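Local atomic coordinates of FEZ-1 protein (Fluoribacter gormanii, PDB entry 5WCK), a protein that probably hydrolyses beta-lactam antibiotics as a monomeric subclass B3 metallo-beta-lactamase with two zinc ions in its active site. Residues L212-H215 and A216-D220; P48-K51 and A52-K56. The protein carries 2 engineered substitutions. All coordinates share one frame; numbering follows the deposited sequence.

Contact 1: residues L212-H215 and A216-D220; sequences LGSH and AGMFD. With ZN (zinc ion), chain C.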
# COMPACT_ATOMS: atom_id res chain seq x y z
N LEU A 212 6.31 7.20 -0.11
CA LEU A 212 5.03 6.88 0.54
C LEU A 212 5.03 5.39 0.92
O LEU A 212 5.99 4.63 0.61
CB LEU A 212 3.88 7.21 -0.41
CG LEU A 212 3.82 8.66 -0.89
CD1 LEU A 212 2.82 8.82 -2.03
CD2 LEU A 212 3.46 9.60 0.26
N GLY A 213 3.94 4.97 1.58
CA GLY A 213 3.85 3.62 2.07
C GLY A 213 2.46 3.27 2.54
O GLY A 213 1.56 4.09 2.58
N SER A 214 2.30 1.98 2.82
CA SER A 214 1.00 1.45 3.30
C SER A 214 0.66 1.92 4.72
O SER A 214 -0.51 1.90 5.09
CB SER A 214 0.99 -0.03 3.16
OG SER A 214 2.09 -0.61 3.85
N HIS A 215 1.67 2.33 5.50
CA HIS A 215 1.48 2.88 6.82
C HIS A 215 2.16 4.25 6.91
O HIS A 215 3.29 4.44 6.45
CB HIS A 215 2.04 1.96 7.92
CG HIS A 215 1.31 0.68 8.11
ND1 HIS A 215 0.35 0.55 9.09
CD2 HIS A 215 1.35 -0.49 7.45
CE1 HIS A 215 -0.14 -0.67 9.05
NE2 HIS A 215 0.45 -1.34 8.06
N ALA A 216 1.45 5.18 7.55
CA ALA A 216 1.89 6.56 7.78
C ALA A 216 3.28 6.62 8.42
O ALA A 216 4.12 7.46 8.04
CB ALA A 216 0.88 7.26 8.65
N GLY A 217 3.54 5.73 9.38
CA GLY A 217 4.78 5.74 10.12
C GLY A 217 6.00 5.38 9.27
O GLY A 217 7.13 5.75 9.62
N MET A 218 5.80 4.71 8.13
CA MET A 218 6.93 4.35 7.26
C MET A 218 7.61 5.61 6.74
O MET A 218 8.84 5.60 6.55
CB MET A 218 6.45 3.52 6.06
CG MET A 218 5.91 2.20 6.47
SD MET A 218 5.14 1.40 5.04
CE MET A 218 5.02 -0.29 5.61
N PHE A 219 6.81 6.64 6.43
CA PHE A 219 7.31 7.75 5.64
C PHE A 219 7.13 9.09 6.37
O PHE A 219 7.31 10.11 5.76
CB PHE A 219 6.68 7.78 4.25
CG PHE A 219 5.18 7.99 4.20
CD1 PHE A 219 4.32 6.90 4.34
CD2 PHE A 219 4.64 9.24 4.02
CE1 PHE A 219 2.94 7.08 4.25
CE2 PHE A 219 3.26 9.42 3.96
CZ PHE A 219 2.41 8.34 4.09
N ASP A 220 6.84 9.06 7.67
CA ASP A 220 6.82 10.31 8.49
C ASP A 220 5.67 11.23 8.06
O ASP A 220 5.85 12.44 7.97
CB ASP A 220 8.18 11.03 8.47
CG ASP A 220 8.42 11.98 9.64
OD1 ASP A 220 7.70 11.85 10.65
OD2 ASP A 220 9.32 12.84 9.51
ZN ZN C . -0.07 -3.25 7.50
O HOH W 1 -0.03 -5.26 7.49

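Contact 2: residues P48-K51 and A52-K56; sequences PMIK and ASIKK. With SO4 (sulfate ion), chain E.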
# COMPACT_ATOMS: atom_id res chain seq x y z
N PRO A 48 -16.27 4.58 5.97
CA PRO A 48 -16.91 5.89 6.04
C PRO A 48 -15.93 7.06 6.16
O PRO A 48 -16.23 8.17 5.70
CB PRO A 48 -17.81 5.82 7.28
CG PRO A 48 -17.95 4.35 7.56
CD PRO A 48 -16.71 3.66 7.02
N MET A 49 -14.75 6.81 6.75
CA MET A 49 -13.73 7.84 6.91
C MET A 49 -13.11 8.17 5.55
O MET A 49 -12.83 9.33 5.24
CB MET A 49 -12.65 7.39 7.90
CG MET A 49 -13.20 7.15 9.28
SD MET A 49 -12.08 6.26 10.39
CE MET A 49 -10.76 7.43 10.54
N ILE A 50 -12.84 7.12 4.76
CA ILE A 50 -12.29 7.31 3.40
C ILE A 50 -13.31 8.09 2.55
O ILE A 50 -12.95 9.07 1.88
CB ILE A 50 -11.90 5.96 2.77
CG1 ILE A 50 -10.70 5.35 3.51
CG2 ILE A 50 -11.59 6.12 1.29
CD1 ILE A 50 -10.48 3.89 3.22
N LYS A 51 -14.59 7.67 2.61
CA LYS A 51 -15.65 8.38 1.88
C LYS A 51 -15.65 9.86 2.28
O LYS A 51 -15.69 10.76 1.43
CB LYS A 51 -17.01 7.75 2.15
CG LYS A 51 -18.16 8.48 1.47
CD LYS A 51 -19.50 7.78 1.64
CE LYS A 51 -20.58 8.50 0.88
NZ LYS A 51 -21.87 7.78 0.91
N ALA A 52 -15.63 10.13 3.59
CA ALA A 52 -15.69 11.51 4.07
C ALA A 52 -14.47 12.31 3.60
O ALA A 52 -14.59 13.49 3.25
CB ALA A 52 -15.83 11.53 5.58
N SER A 53 -13.28 11.68 3.59
CA SER A 53 -12.07 12.35 3.16
C SER A 53 -12.17 12.72 1.67
O SER A 53 -11.79 13.81 1.26
CB SER A 53 -10.85 11.48 3.42
OG SER A 53 -10.53 11.46 4.81
N ILE A 54 -12.64 11.79 0.87
CA ILE A 54 -12.79 12.01 -0.57
C ILE A 54 -13.71 13.22 -0.81
O ILE A 54 -13.41 14.09 -1.63
CB ILE A 54 -13.30 10.74 -1.26
CG1 ILE A 54 -12.19 9.67 -1.30
CG2 ILE A 54 -13.81 11.03 -2.67
CD1 ILE A 54 -12.65 8.30 -1.71
N LYS A 55 -14.84 13.23 -0.08
CA LYS A 55 -15.85 14.28 -0.27
C LYS A 55 -15.35 15.62 0.27
O LYS A 55 -15.64 16.68 -0.32
CB LYS A 55 -17.18 13.80 0.33
CG LYS A 55 -17.79 12.63 -0.43
CD LYS A 55 -19.02 12.00 0.20
CE LYS A 55 -20.17 12.96 0.40
NZ LYS A 55 -20.65 13.53 -0.88
N LYS A 56 -14.55 15.60 1.35
CA LYS A 56 -13.95 16.80 1.91
C LYS A 56 -13.05 17.50 0.89
O LYS A 56 -12.96 18.73 0.85
CB LYS A 56 -13.16 16.46 3.17
CG LYS A 56 -12.43 17.64 3.80
CD LYS A 56 -13.35 18.72 4.31
CE LYS A 56 -12.58 19.80 5.04
NZ LYS A 56 -13.45 20.88 5.55
S SO4 E . -20.94 11.00 -3.40
O1 SO4 E . -21.66 10.77 -2.12
O2 SO4 E . -21.75 11.87 -4.29
O3 SO4 E . -19.71 11.73 -3.13
O4 SO4 E . -20.77 9.72 -4.09

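Contact 1: residues L212-H215 and A216-D220
Leu212, on the last strand of the five-stranded sheet, lies over one face of the Phe219 ring: its CA is 4.0 Å from the ring centroid, 20° off the normal, a CH-pi contact, and its CD2 reaches Phe219 CE2 at 3.7 Å. The ring gets there because Phe219 CG sits between its own backbone N and carbonyl carbon (chi1 63°), which folds it back against the strand. On the opposite face, also off toward the rim, lies Ala216 O. Gly213 follows with its N 3.4 Å from Phe219 CD1, and its CA packs against Met218 SD at 3.9 Å. The loop between strand 210-213 and helix 216-219 carries His215, the last zinc ligand in sequence of this metallo-beta-lactamase fold. At Ser214 the OG, hydrogen-bonded to Gly173 O, has Met218 CE 3.4 Å away. His215 is gripped through its backbone: its O accepts Met218 N at 3.0 Å, the donor standing well above the carbonyl plane, while its N makes a weak bond to Met218 SD at 3.6 Å. The methyl of Met218 comes to the edge of the imidazole. His215 NE2 binds zinc at 2.1 Å together with Asp75, His76 and a water, and ND1 is hydrogen-bonded to Asp24 OD1, so the ring is held at both nitrogens and its rotation is fixed.

Contact 2: residues P48-K51 and A52-K56
Pro48 to Lys56 form regular alpha-helix, with Ala52, Ser53, Ile54 and Lys55 each donating its N-H to the carbonyl four residues earlier; the straightest of these four bonds, from Ile54 N to Ile50 O, is 2.9 Å long with an N-H...O angle of 165°. One turn apart on the buried flank, Ile50 CG2 touches Ile54 CD1 at 3.9 Å, the two side chains crossing at a slant. Phe61, in the loop that follows the helix, packs against both Ile54 and Lys51. The helix is the crossover of a beta-alpha-beta unit between parallel strands 35-39 and 64-68. Lys51 and Lys55 run side by side in the same direction, Lys51 CG lying 3.8 Å from Lys55 CD. Lys51 is fully extended, whereas Lys55 bends at chi3 and chi4 (59° and 61°), which curls its amine round to a sulfate ion: Lys55 NZ bonds to O3 at 3.0 Å and more weakly to O1 at 3.2 Å. Backbone N-H groups of Phe61 and Ser62 also bind this anion. Lys51 NZ and Lys55 NZ stay 6.1 Å apart, and the sulfate, itself probably from the crystallisation liquor, probably offsets part of the positive charge of the two lysines, bonding directly to Lys55.

Contact 2 precedes contact 1 along the chain and does not touch it: their centres are about 20 Å apart and their nearest atoms about 10 Å. Each belongs to a different half of the alpha-beta/beta-alpha sandwich of the metallo-beta-lactamase fold. Residues 48-56 form a helix packed beside the seven-stranded sheet, while residues 212-220 leave the end strand of the five-stranded one. Only contact 1 supplies a metal ligand; the other zinc ion, held by His71, His73 and His149, lies about 6 Å from the side chain of His215. The side chain of Ile50 is about 13 Å from a zinc ion and about 10 Å from that of His76, which shares the metal with His215.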